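Local structure of ABC transporter substrate-binding protein (Bradyrhizobium japonicum, 4I1D) at residues T64-C67 / L68-G71; A89-E92 / A93-S96; K114-P117 / K118-N122; L164-D167 / R168-K172; A299-Y303 / A304-S308. The protein probably serves as the periplasmic solute-binding component of an ABC transporter, possibly for polyamines, and can bind D-malate. All blocks are in the same frame, centred on the assembly; numbering follows the deposited sequence.

Interaction 1: residues T64-C67 / L68-G71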
loop_
_atom_site.group_PDB
_atom_site.type_symbol
_atom_site.label_atom_id
_atom_site.label_comp_id
_atom_site.label_asym_id
_atom_site.label_seq_id
_atom_site.Cartn_x
_atom_site.Cartn_y
_atom_site.Cartn_z
ATOM N N THR A 64 25.880 23.660 -14.482
ATOM C CA THR A 64 25.798 24.078 -15.867
ATOM C C THR A 64 24.941 23.141 -16.731
ATOM O O THR A 64 24.247 23.585 -17.643
ATOM C CB THR A 64 27.226 24.217 -16.423
ATOM O OG1 THR A 64 27.937 25.166 -15.618
ATOM C CG2 THR A 64 27.224 24.679 -17.854
ATOM N N GLY A 65 24.970 21.852 -16.423
ATOM C CA GLY A 65 24.224 20.878 -17.204
ATOM C C GLY A 65 22.723 21.097 -17.165
ATOM O O GLY A 65 22.026 20.808 -18.137
ATOM N N TYR A 66 22.225 21.609 -16.041
ATOM C CA TYR A 66 20.799 21.895 -15.895
ATOM C C TYR A 66 20.393 23.091 -16.739
ATOM O O TYR A 66 19.247 23.193 -17.178
ATOM C CB TYR A 66 20.433 22.143 -14.427
ATOM C CG TYR A 66 20.695 20.958 -13.524
ATOM C CD1 TYR A 66 20.583 19.664 -14.001
ATOM C CD2 TYR A 66 21.070 21.136 -12.201
ATOM C CE1 TYR A 66 20.832 18.579 -13.185
ATOM C CE2 TYR A 66 21.321 20.057 -11.377
ATOM C CZ TYR A 66 21.200 18.780 -11.873
ATOM O OH TYR A 66 21.452 17.694 -11.059
ATOM N N CYS A 67 21.333 24.002 -16.961
ATOM C CA CYS A 67 21.077 25.130 -17.846
ATOM C C CYS A 67 20.846 24.641 -19.253
ATOM O O CYS A 67 19.972 25.147 -19.947
ATOM C CB CYS A 67 22.234 26.126 -17.821
ATOM S SG CYS A 67 22.469 26.872 -16.204
ATOM N N LEU A 68 21.627 23.645 -19.673
ATOM C CA LEU A 68 21.471 23.079 -21.010
ATOM C C LEU A 68 20.114 22.395 -21.138
ATOM O O LEU A 68 19.385 22.621 -22.108
ATOM C CB LEU A 68 22.602 22.091 -21.341
ATOM C CG LEU A 68 24.044 22.528 -21.040
ATOM C CD1 LEU A 68 25.048 21.463 -21.489
ATOM C CD2 LEU A 68 24.363 23.852 -21.696
ATOM N N ARG A 69 19.780 21.560 -20.156
ATOM C CA ARG A 69 18.495 20.860 -20.144
ATOM C C ARG A 69 17.347 21.861 -20.129
ATOM O O ARG A 69 16.445 21.805 -20.965
ATOM C CB ARG A 69 18.388 19.936 -18.924
ATOM C CG ARG A 69 18.703 18.471 -19.202
ATOM C CD ARG A 69 18.202 17.552 -18.076
ATOM N NE ARG A 69 19.139 17.454 -16.954
ATOM C CZ ARG A 69 20.019 16.465 -16.786
ATOM N NH1 ARG A 69 20.827 16.469 -15.733
ATOM N NH2 ARG A 69 20.094 15.469 -17.668
ATOM N N GLY A 70 17.398 22.778 -19.169
ATOM C CA GLY A 70 16.404 23.825 -19.039
ATOM C C GLY A 70 16.220 24.685 -20.278
ATOM O O GLY A 70 15.086 24.969 -20.684
ATOM N N GLY A 71 17.326 25.115 -20.877
ATOM C CA GLY A 71 17.258 25.931 -22.075
ATOM C C GLY A 71 16.581 25.178 -23.209
ATOM O O GLY A 71 15.806 25.750 -23.985
#

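Interaction 2: residues A89-E92 / A93-S96. With SO4 (sulfate ion), chain F.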
loop_
_atom_site.group_PDB
_atom_site.type_symbol
_atom_site.label_atom_id
_atom_site.label_comp_id
_atom_site.label_asym_id
_atom_site.label_seq_id
_atom_site.Cartn_x
_atom_site.Cartn_y
_atom_site.Cartn_z
ATOM N N ALA A 89 32.847 38.551 -24.110
ATOM C CA ALA A 89 34.309 38.543 -24.170
ATOM C C ALA A 89 34.917 37.225 -23.679
ATOM O O ALA A 89 36.092 36.949 -23.926
ATOM C CB ALA A 89 34.885 39.724 -23.394
HETATM N N MSE A 90 34.119 36.417 -22.983
HETATM C CA MSE A 90 34.575 35.104 -22.527
HETATM C C MSE A 90 34.630 34.111 -23.688
HETATM O O MSE A 90 33.873 34.240 -24.652
HETATM C CB MSE A 90 33.669 34.576 -21.409
HETATM C CG MSE A 90 33.821 35.349 -20.107
HETATM SE SE MSE A 90 32.420 34.992 -18.791
HETATM C CE MSE A 90 32.525 33.055 -18.739
ATOM N N PRO A 91 35.538 33.123 -23.608
ATOM C CA PRO A 91 35.603 32.101 -24.660
ATOM C C PRO A 91 34.273 31.363 -24.781
ATOM O O PRO A 91 33.542 31.245 -23.795
ATOM C CB PRO A 91 36.701 31.154 -24.163
ATOM C CG PRO A 91 37.553 32.005 -23.292
ATOM C CD PRO A 91 36.601 32.950 -22.606
ATOM N N GLU A 92 33.970 30.880 -25.982
ATOM C CA GLU A 92 32.680 30.269 -26.261
ATOM C C GLU A 92 32.453 28.995 -25.458
ATOM O O GLU A 92 31.315 28.609 -25.194
ATOM C CB GLU A 92 32.520 30.014 -27.763
ATOM C CG GLU A 92 32.605 31.293 -28.593
ATOM C CD GLU A 92 31.692 31.284 -29.806
ATOM O OE1 GLU A 92 31.606 30.230 -30.474
ATOM O OE2 GLU A 92 31.061 32.334 -30.086
ATOM N N ALA A 93 33.537 28.346 -25.057
ATOM C CA ALA A 93 33.418 27.136 -24.259
ATOM C C ALA A 93 32.962 27.429 -22.819
ATOM O O ALA A 93 32.660 26.504 -22.061
ATOM C CB ALA A 93 34.727 26.381 -24.255
ATOM N N TYR A 94 32.912 28.706 -22.449
ATOM C CA TYR A 94 32.521 29.100 -21.089
ATOM C C TYR A 94 31.082 29.602 -21.001
ATOM O O TYR A 94 30.626 30.014 -19.941
ATOM C CB TYR A 94 33.465 30.167 -20.534
ATOM C CG TYR A 94 34.835 29.656 -20.132
ATOM C CD1 TYR A 94 35.116 29.331 -18.809
ATOM C CD2 TYR A 94 35.852 29.514 -21.068
ATOM C CE1 TYR A 94 36.370 28.873 -18.434
ATOM C CE2 TYR A 94 37.110 29.055 -20.700
ATOM C CZ TYR A 94 37.360 28.743 -19.381
ATOM O OH TYR A 94 38.607 28.294 -19.005
ATOM N N ARG A 95 30.371 29.578 -22.120
ATOM C CA ARG A 95 28.972 29.980 -22.131
ATOM C C ARG A 95 28.152 29.057 -23.008
ATOM O O ARG A 95 28.693 28.200 -23.710
ATOM C CB ARG A 95 28.813 31.429 -22.595
ATOM C CG ARG A 95 29.742 31.837 -23.701
ATOM C CD ARG A 95 29.532 33.296 -24.056
ATOM N NE ARG A 95 30.622 33.807 -24.878
ATOM C CZ ARG A 95 30.686 33.664 -26.195
ATOM N NH1 ARG A 95 31.716 34.161 -26.864
ATOM N NH2 ARG A 95 29.723 33.026 -26.842
ATOM N N SER A 96 26.839 29.224 -22.942
ATOM C CA SER A 96 25.933 28.451 -23.767
ATOM C C SER A 96 24.964 29.474 -24.302
ATOM O O SER A 96 25.082 30.646 -23.970
ATOM C CB SER A 96 25.199 27.400 -22.927
ATOM O OG SER A 96 24.058 27.966 -22.300
HETATM S S SO4 F . 36.623 31.333 -28.504
HETATM O O1 SO4 F . 37.975 31.462 -27.958
HETATM O O2 SO4 F . 35.859 32.552 -28.232
HETATM O O3 SO4 F . 36.681 31.125 -29.948
HETATM O O4 SO4 F . 35.970 30.178 -27.889
#

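Interaction 3: residues K114-P117 / K118-N122. With SO4 (sulfate ion), chain K.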
loop_
_atom_site.group_PDB
_atom_site.type_symbol
_atom_site.label_atom_id
_atom_site.label_comp_id
_atom_site.label_asym_id
_atom_site.label_seq_id
_atom_site.Cartn_x
_atom_site.Cartn_y
_atom_site.Cartn_z
ATOM N N LYS A 114 45.523 11.908 9.757
ATOM C CA LYS A 114 45.814 11.049 10.898
ATOM C C LYS A 114 45.993 9.614 10.404
ATOM O O LYS A 114 46.894 8.898 10.839
ATOM C CB LYS A 114 44.718 11.130 11.962
ATOM C CG LYS A 114 44.921 12.255 12.978
ATOM C CD LYS A 114 43.774 12.335 13.991
ATOM C CE LYS A 114 43.845 13.622 14.830
ATOM N NZ LYS A 114 42.669 13.825 15.745
ATOM N N THR A 115 45.149 9.207 9.463
ATOM C CA THR A 115 45.240 7.872 8.895
ATOM C C THR A 115 46.387 7.780 7.900
ATOM O O THR A 115 47.064 6.767 7.833
ATOM C CB THR A 115 43.935 7.454 8.189
ATOM O OG1 THR A 115 42.814 7.730 9.044
ATOM C CG2 THR A 115 43.973 5.965 7.861
ATOM N N PHE A 116 46.603 8.835 7.120
ATOM C CA PHE A 116 47.671 8.815 6.118
ATOM C C PHE A 116 48.636 9.972 6.313
ATOM O O PHE A 116 48.575 10.985 5.602
ATOM C CB PHE A 116 47.096 8.828 4.707
ATOM C CG PHE A 116 46.102 7.735 4.455
ATOM C CD1 PHE A 116 46.524 6.434 4.234
ATOM C CD2 PHE A 116 44.740 8.007 4.443
ATOM C CE1 PHE A 116 45.608 5.423 4.004
ATOM C CE2 PHE A 116 43.815 7.005 4.205
ATOM C CZ PHE A 116 44.249 5.711 3.990
ATOM N N PRO A 117 49.525 9.827 7.301
ATOM C CA PRO A 117 50.501 10.865 7.624
ATOM C C PRO A 117 51.540 10.978 6.523
ATOM O O PRO A 117 52.076 12.065 6.311
ATOM C CB PRO A 117 51.165 10.342 8.904
ATOM C CG PRO A 117 50.255 9.288 9.424
ATOM C CD PRO A 117 49.598 8.691 8.230
ATOM N N LYS A 118 51.805 9.875 5.827
ATOM C CA LYS A 118 52.930 9.826 4.895
ATOM C C LYS A 118 52.569 9.459 3.453
ATOM O O LYS A 118 52.999 10.134 2.515
ATOM C CB LYS A 118 54.033 8.903 5.431
ATOM C CG LYS A 118 55.277 9.661 5.868
ATOM C CD LYS A 118 56.003 8.989 7.024
ATOM C CE LYS A 118 57.141 9.880 7.519
ATOM N NZ LYS A 118 57.927 9.274 8.634
ATOM N N ASP A 119 51.795 8.397 3.266
ATOM C CA ASP A 119 51.487 7.955 1.910
ATOM C C ASP A 119 49.991 7.835 1.674
ATOM O O ASP A 119 49.425 6.745 1.747
ATOM C CB ASP A 119 52.202 6.641 1.582
ATOM C CG ASP A 119 53.666 6.849 1.225
ATOM O OD1 ASP A 119 53.967 7.792 0.454
ATOM O OD2 ASP A 119 54.516 6.080 1.724
ATOM N N ALA A 120 49.371 8.977 1.381
ATOM C CA ALA A 120 47.931 9.070 1.176
ATOM C C ALA A 120 47.506 8.632 -0.224
ATOM O O ALA A 120 48.247 8.816 -1.200
ATOM C CB ALA A 120 47.461 10.498 1.439
ATOM N N PRO A 121 46.294 8.065 -0.330
ATOM C CA PRO A 121 45.755 7.746 -1.652
ATOM C C PRO A 121 45.778 9.002 -2.515
ATOM O O PRO A 121 45.606 10.099 -1.990
ATOM C CB PRO A 121 44.321 7.307 -1.350
ATOM C CG PRO A 121 44.014 7.879 -0.007
ATOM C CD PRO A 121 45.307 7.840 0.736
ATOM N N ASN A 122 45.998 8.838 -3.813
ATOM C CA ASN A 122 46.284 9.960 -4.696
ATOM C C ASN A 122 45.598 9.838 -6.057
ATOM O O ASN A 122 45.882 10.602 -6.983
ATOM C CB ASN A 122 47.800 10.085 -4.880
ATOM C CG ASN A 122 48.194 11.374 -5.565
ATOM O OD1 ASN A 122 48.820 11.370 -6.632
ATOM N ND2 ASN A 122 47.814 12.488 -4.962
HETATM S S SO4 K . 49.116 16.254 -5.450
HETATM O O1 SO4 K . 50.410 16.854 -5.139
HETATM O O2 SO4 K . 48.075 17.289 -5.442
HETATM O O3 SO4 K . 49.185 15.608 -6.766
HETATM O O4 SO4 K . 48.816 15.267 -4.417
#

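Interaction 4: residues L164-D167 / R168-K172. With SO4 (sulfate ion), chain G.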
loop_
_atom_site.group_PDB
_atom_site.type_symbol
_atom_site.label_atom_id
_atom_site.label_comp_id
_atom_site.label_asym_id
_atom_site.label_seq_id
_atom_site.Cartn_x
_atom_site.Cartn_y
_atom_site.Cartn_z
ATOM N N LEU A 164 30.801 8.362 -21.608
ATOM C CA LEU A 164 31.100 7.420 -20.531
ATOM C C LEU A 164 30.705 5.993 -20.888
ATOM O O LEU A 164 29.629 5.759 -21.426
ATOM C CB LEU A 164 30.409 7.824 -19.223
ATOM C CG LEU A 164 30.793 9.163 -18.584
ATOM C CD1 LEU A 164 30.083 9.338 -17.256
ATOM C CD2 LEU A 164 32.300 9.305 -18.395
ATOM N N ASP A 165 31.585 5.041 -20.593
ATOM C CA ASP A 165 31.221 3.631 -20.664
ATOM C C ASP A 165 30.476 3.294 -19.373
ATOM O O ASP A 165 31.093 2.968 -18.348
ATOM C CB ASP A 165 32.466 2.761 -20.803
ATOM C CG ASP A 165 32.141 1.280 -20.979
ATOM O OD1 ASP A 165 30.994 0.870 -20.685
ATOM O OD2 ASP A 165 33.048 0.526 -21.409
ATOM N N VAL A 166 29.147 3.381 -19.431
ATOM C CA VAL A 166 28.317 3.295 -18.230
ATOM C C VAL A 166 28.285 1.904 -17.590
ATOM O O VAL A 166 28.407 1.791 -16.366
ATOM C CB VAL A 166 26.891 3.854 -18.462
ATOM C CG1 VAL A 166 26.119 3.896 -17.148
ATOM C CG2 VAL A 166 26.979 5.258 -19.037
ATOM N N ASP A 167 28.140 0.854 -18.398
ATOM C CA ASP A 167 28.225 -0.515 -17.873
ATOM C C ASP A 167 29.520 -0.704 -17.087
ATOM O O ASP A 167 29.515 -1.204 -15.970
ATOM C CB ASP A 167 28.175 -1.560 -18.995
ATOM C CG ASP A 167 26.833 -1.602 -19.702
ATOM O OD1 ASP A 167 25.911 -0.859 -19.297
ATOM O OD2 ASP A 167 26.696 -2.387 -20.669
ATOM N N ARG A 168 30.629 -0.305 -17.698
ATOM C CA ARG A 168 31.942 -0.411 -17.082
ATOM C C ARG A 168 32.007 0.363 -15.756
ATOM O O ARG A 168 32.579 -0.103 -14.773
ATOM C CB ARG A 168 32.993 0.105 -18.059
ATOM C CG ARG A 168 34.415 -0.029 -17.589
ATOM C CD ARG A 168 35.374 0.515 -18.630
ATOM N NE ARG A 168 36.758 0.355 -18.205
ATOM C CZ ARG A 168 37.803 0.738 -18.927
ATOM N NH1 ARG A 168 37.612 1.307 -20.110
ATOM N NH2 ARG A 168 39.034 0.553 -18.466
ATOM N N ALA A 169 31.407 1.539 -15.715
ATOM C CA ALA A 169 31.435 2.299 -14.472
ATOM C C ALA A 169 30.643 1.593 -13.360
ATOM O O ALA A 169 31.101 1.531 -12.216
ATOM C CB ALA A 169 30.918 3.675 -14.697
ATOM N N PHE A 170 29.462 1.067 -13.696
ATOM C CA PHE A 170 28.625 0.373 -12.712
ATOM C C PHE A 170 29.269 -0.927 -12.226
ATOM O O PHE A 170 29.167 -1.279 -11.050
ATOM C CB PHE A 170 27.204 0.120 -13.240
ATOM C CG PHE A 170 26.290 1.326 -13.116
ATOM C CD1 PHE A 170 25.755 1.940 -14.246
ATOM C CD2 PHE A 170 25.971 1.847 -11.868
ATOM C CE1 PHE A 170 24.911 3.055 -14.130
ATOM C CE2 PHE A 170 25.136 2.964 -11.741
ATOM C CZ PHE A 170 24.606 3.568 -12.876
ATOM N N LYS A 171 29.947 -1.633 -13.119
ATOM C CA LYS A 171 30.613 -2.852 -12.697
ATOM C C LYS A 171 31.674 -2.493 -11.654
ATOM O O LYS A 171 31.787 -3.137 -10.605
ATOM C CB LYS A 171 31.230 -3.597 -13.884
ATOM C CG LYS A 171 31.714 -4.987 -13.510
ATOM C CD LYS A 171 32.447 -5.693 -14.637
ATOM C CE LYS A 171 32.923 -7.072 -14.178
ATOM N NZ LYS A 171 33.706 -7.796 -15.227
ATOM N N LYS A 172 32.432 -1.441 -11.934
ATOM C CA LYS A 172 33.505 -1.026 -11.040
ATOM C C LYS A 172 32.928 -0.552 -9.688
ATOM O O LYS A 172 33.506 -0.779 -8.625
ATOM C CB LYS A 172 34.350 0.053 -11.725
ATOM C CG LYS A 172 35.746 0.234 -11.172
ATOM C CD LYS A 172 36.626 -0.980 -11.439
ATOM C CE LYS A 172 38.001 -0.752 -10.851
ATOM N NZ LYS A 172 38.793 -2.001 -10.699
HETATM S S SO4 G . 41.310 1.356 -21.276
HETATM O O1 SO4 G . 41.977 1.901 -20.094
HETATM O O2 SO4 G . 40.111 2.139 -21.566
HETATM O O3 SO4 G . 42.210 1.417 -22.424
HETATM O O4 SO4 G . 40.943 -0.039 -21.041
#

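Interaction 5: residues A299-Y303 / A304-S308. With SO4 (sulfate ion), chain H.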
loop_
_atom_site.group_PDB
_atom_site.type_symbol
_atom_site.label_atom_id
_atom_site.label_comp_id
_atom_site.label_asym_id
_atom_site.label_seq_id
_atom_site.Cartn_x
_atom_site.Cartn_y
_atom_site.Cartn_z
ATOM N N ALA A 299 39.608 15.631 -14.515
ATOM C CA ALA A 299 38.624 15.376 -15.550
ATOM C C ALA A 299 37.689 16.580 -15.643
ATOM O O ALA A 299 37.087 17.005 -14.652
ATOM C CB ALA A 299 37.843 14.123 -15.237
ATOM N N LEU A 300 37.582 17.144 -16.836
ATOM C CA LEU A 300 36.661 18.231 -17.048
ATOM C C LEU A 300 35.289 17.647 -17.363
ATOM O O LEU A 300 35.090 17.040 -18.418
ATOM C CB LEU A 300 37.157 19.106 -18.201
ATOM C CG LEU A 300 36.331 20.362 -18.463
ATOM C CD1 LEU A 300 36.285 21.280 -17.221
ATOM C CD2 LEU A 300 36.901 21.093 -19.667
HETATM N N MSE A 301 34.345 17.812 -16.449
HETATM C CA MSE A 301 33.007 17.265 -16.668
HETATM C C MSE A 301 32.387 17.760 -17.974
HETATM O O MSE A 301 32.392 18.960 -18.259
HETATM C CB MSE A 301 32.072 17.589 -15.504
HETATM C CG MSE A 301 30.624 17.172 -15.786
HETATM SE SE MSE A 301 29.579 16.922 -14.157
HETATM C CE MSE A 301 30.731 15.581 -13.333
ATOM N N SER A 302 31.865 16.826 -18.765
ATOM C CA SER A 302 31.121 17.153 -19.984
ATOM C C SER A 302 29.622 17.270 -19.704
ATOM O O SER A 302 28.911 16.263 -19.592
ATOM C CB SER A 302 31.361 16.084 -21.067
ATOM O OG SER A 302 30.578 16.332 -22.225
ATOM N N TYR A 303 29.150 18.505 -19.581
ATOM C CA TYR A 303 27.728 18.780 -19.419
ATOM C C TYR A 303 26.915 18.433 -20.661
ATOM O O TYR A 303 25.740 18.101 -20.555
ATOM C CB TYR A 303 27.513 20.235 -18.972
ATOM C CG TYR A 303 28.085 20.420 -17.598
ATOM C CD1 TYR A 303 27.504 19.786 -16.503
ATOM C CD2 TYR A 303 29.245 21.158 -17.397
ATOM C CE1 TYR A 303 28.037 19.918 -15.235
ATOM C CE2 TYR A 303 29.788 21.292 -16.139
ATOM C CZ TYR A 303 29.183 20.674 -15.057
ATOM O OH TYR A 303 29.723 20.809 -13.790
ATOM N N ALA A 304 27.546 18.490 -21.828
ATOM C CA ALA A 304 26.902 18.029 -23.048
ATOM C C ALA A 304 26.585 16.534 -22.943
ATOM O O ALA A 304 25.522 16.094 -23.361
ATOM C CB ALA A 304 27.778 18.310 -24.270
ATOM N N TRP A 305 27.498 15.753 -22.380
ATOM C CA TRP A 305 27.216 14.322 -22.222
ATOM C C TRP A 305 26.121 14.082 -21.180
ATOM O O TRP A 305 25.158 13.360 -21.454
ATOM C CB TRP A 305 28.463 13.493 -21.887
ATOM C CG TRP A 305 28.145 11.995 -21.859
ATOM C CD1 TRP A 305 28.174 11.126 -22.919
ATOM C CD2 TRP A 305 27.717 11.223 -20.723
ATOM N NE1 TRP A 305 27.801 9.863 -22.509
ATOM C CE2 TRP A 305 27.517 9.898 -21.167
ATOM C CE3 TRP A 305 27.491 11.525 -19.377
ATOM C CZ2 TRP A 305 27.098 8.881 -20.313
ATOM C CZ3 TRP A 305 27.078 10.505 -18.526
ATOM C CH2 TRP A 305 26.888 9.201 -19.000
ATOM N N TRP A 306 26.256 14.703 -20.002
ATOM C CA TRP A 306 25.291 14.495 -18.921
ATOM C C TRP A 306 23.863 14.933 -19.248
ATOM O O TRP A 306 22.900 14.358 -18.733
ATOM C CB TRP A 306 25.760 15.148 -17.615
ATOM C CG TRP A 306 26.693 14.269 -16.881
ATOM C CD1 TRP A 306 28.031 14.441 -16.732
ATOM C CD2 TRP A 306 26.365 13.040 -16.228
ATOM N NE1 TRP A 306 28.564 13.395 -16.009
ATOM C CE2 TRP A 306 27.558 12.521 -15.690
ATOM C CE3 TRP A 306 25.175 12.326 -16.043
ATOM C CZ2 TRP A 306 27.598 11.327 -14.967
ATOM C CZ3 TRP A 306 25.219 11.133 -15.328
ATOM C CH2 TRP A 306 26.419 10.651 -14.800
ATOM N N SER A 307 23.733 15.946 -20.098
ATOM C CA SER A 307 22.427 16.479 -20.469
ATOM C C SER A 307 21.876 15.838 -21.750
ATOM O O SER A 307 20.818 16.227 -22.250
ATOM C CB SER A 307 22.528 17.995 -20.657
ATOM O OG SER A 307 23.411 18.313 -21.726
ATOM N N SER A 308 22.601 14.867 -22.290
ATOM C CA SER A 308 22.156 14.169 -23.489
ATOM C C SER A 308 21.319 12.950 -23.079
ATOM O O SER A 308 21.298 12.580 -21.906
ATOM C CB SER A 308 23.365 13.712 -24.305
ATOM O OG SER A 308 23.996 12.598 -23.683
HETATM S S SO4 H . 30.592 20.367 -22.310
HETATM O O1 SO4 H . 31.309 20.761 -21.096
HETATM O O2 SO4 H . 29.768 21.490 -22.756
HETATM O O3 SO4 H . 31.537 19.969 -23.354
HETATM O O4 SO4 H . 29.737 19.220 -22.020
#

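Interaction 1: residues T64-C67 / L68-G71
G65 and R69 are joined by a backbone hydrogen bond one helical turn apart, from R69 N to G65 O at 3.1 Å. The same i to i+4 pattern links G70 N to Y66 O (2.7 Å) and G71 N to C67 O (2.8 Å). The bond from L68 N to T64 O is weak. The side chains of Y66 and R69 run alongside each other and point the same way. R69 NH1 lies near the plane of the phenol ring, 3.3 Å from Y66 CE1, so the contact is at the edge. Ring and guanidinium planes are 36° apart. A bend at chi3 (-84°) turns the R69 guanidinium back beside the ring. Its charge is met by salt bridges from NH2 to E312 and from NH1 to E315. Replacing R69 by alanine is likely to leave both glutamates without this cation and the edge of the Y66 ring less covered. L68 CG lies 3.6 Å from T64 O, against the backbone of the previous turn. The stretch belongs to helix 64-72, which follows strand 59-63. C67 touches strand 219-235, L68 packs on Y303 of helix 303-306, and R69 reaches helix 309-321.

Interaction 2: residues A89-E92 / A93-S96
M90 O and the R95 guanidinium meet across this turn. R95 NH1 donates to M90 O at 3.1 Å, nearly along the C=O axis, though the oxygen is tilted 24° from the guanidinium plane. R95 CG sits between the backbone N and the carbonyl carbon (chi1 38°), and the chain then runs extended to NE, back toward M90 O. Y94 N donates to P91 O at 2.9 Å, from above the carbonyl plane. The bonds from R95 NE to M90 O and from R95 N to E92 O are weak. E92 N donates to O4 of a sulfate, probably from the crystallisation liquor, at 2.9 Å. The charged pair is E92 OE2 with R95 NH2, a salt bridge at 3.6 Å. Its flat groups stand almost perpendicular, at 87°. R95 also makes a cation-pi contact with F81. A leucine in its place would probably leave E92 without this cation and M90 O without these donors. Among apolar contacts, CE of selenomethionine M90 touches Y94 CB at 3.5 Å. P91 CB meets the Y94 ring edge, 3.6 Å from CD2. The arrangement is a 3-10 turn at E92-Y94, with the R95 side chain bonded back to M90, in the surface loop between helix 85-88 and strand 100-112.

Interaction 3: residues K114-P117 / K118-N122
F116 and P121 form the tight part of this turn. P121 CD lies 3.7 Å from the centroid of the F116 ring and 7° off its normal. This is a CH-pi contact, with the proline carbon over the middle of the face. The two side chains cross at about a right angle. T115 CG2 lies over the opposite face, 3.8 Å above the plane and offset toward the rim, so the ring is held between a methyl and a proline methylene. The F116 CG is anti to its carbonyl carbon (chi1 -54°), which carries the ring past A120 to P121. On the way F116 CB touches A120 CB at 3.7 Å. D119 O comes to 3.8 Å from F116 CD1, obliquely to the ring.

The segment is the loop that leads from strand 100-112 to helix 124-128. No hydrogen bond joins 114-117 to 118-122, so the turn is closed by apolar contacts between these two segments. The inner side rests on the sheet: F116 and P121 both touch M201 of strand 201-205, and A120 touches Y111 of strand 100-112.

The other side is loose. P117, K118 and D119 are exposed. K118 keeps its CB 3.4 Å from P117 C, but the end of its chain leads away from the turn. The CB of D119 also points away. At the far end N122 ND2 makes a weak hydrogen bond of 3.0 Å to sulfate O4. That ion probably comes from the crystallisation liquor. The backbone of N122 is tied more firmly, with N to D126 OD2 and O to N224 ND2.

Interaction 4: residues L164-D167 / R168-K172
The R168 guanidinium and the D165 carboxylate are flat groups set at 76° to each other. The guanidinium presents its edge to a sulfate ion, whose sulfur lies in the guanidinium plane. R168 NH1 donates to sulfate O2 at 3.0 Å in a nearly straight bond. The bond from NH2 to O4 is weak. The sulfate probably comes from the crystallisation liquor, whereas R168 NE has a partner in the protein itself, a salt bridge with D154. The D165 carboxylate is used from above its plane: R168 N donates to D165 OD1 at 3.2 Å, 64° out of that plane. The F170 ring meets V166 CG1 obliquely, with CE1 3.4 Å from that methyl.

D165 is the N-cap of helix 166-176. With CG anti to the backbone N (chi1 -176°), its carboxylate reaches forward over the first turn. There it accepts from R168 N. Its negative charge probably also interacts favourably with the positive end of the helix dipole. D165 CG also comes to 3.3 Å from R168 CB, yet the charged ends of this pair stay apart, with D165 OD2 4.8 Å from R168 NH1.

A169 N donates to D165 O at 3.0 Å, F170 N to V166 O, and K171 N to D167 O at 2.9 Å. V166 and F170 lie side by side and point the same way, toward helix 309-321, where V166 touches A314 and R317 and F170 meets the ring of F321. D167 forms a salt bridge with R317 and a long, weak ion pair with R136 of the second subunit.

Interaction 5: residues A299-Y303 / A304-S308
S302 is the N-cap of helix 303-306. Its OG, anti to the backbone N (chi1 176°), accepts from W305 N at 3.1 Å. The backbone oxygen S302 O accepts from W306 N at 3.1 Å, and weakly from W305 N. At the other end of the short helix, Y303 O accepts two bonds from one residue: S307 N at 3.0 Å and S307 OG at 2.6 Å. S308, itself the N-cap of the next helix, donates from OG to W305 O at 2.6 Å. A sulfate, probably from the crystallisation liquor, lies at the N-terminal end of the helix. Its O4 is too close to the backbone nitrogens, so the position of the ion, and with it a bond from S302 OG, is doubtful. M301, a selenomethionine, crosses W306 at about a right angle. Its SE lies 4.5 Å from the centroid of the W306 five-membered ring, an oblique Met-aromatic contact. W305 CZ3 lies over one face of W306. Beyond the segments, W306 NE1 is hydrogen-bonded to E148 of helix 146-153, and Y303 OH to S230 N. Strand 299-300 runs parallel to strand 219-235, and Y303 packs on T64 and L68 of helix 64-72.

Overall arrangement
The five contacts are local, in helices, caps and loops, and come in order along the chain of one periplasmic binding protein fold. Interactions 1 and 5 have centres about 11 Å apart and touch, where helix 64-72 meets helix 303-306. Interaction 5 also touches interaction 4, through L164 and V166 on W305. Interaction 2 joins through S96, which packs on L68 of interaction 1. Residues 299-308, leaving the sheet at strand 299-300, thus link helix 64-72 with the start of helix 166-176, and interactions 1, 2, 4 and 5 form one connected group. Interaction 3 stands apart, about 38 Å from interaction 1 between centres. None lies at the D-malate site; the side chain of Y303 is about 14 Å from that ligand.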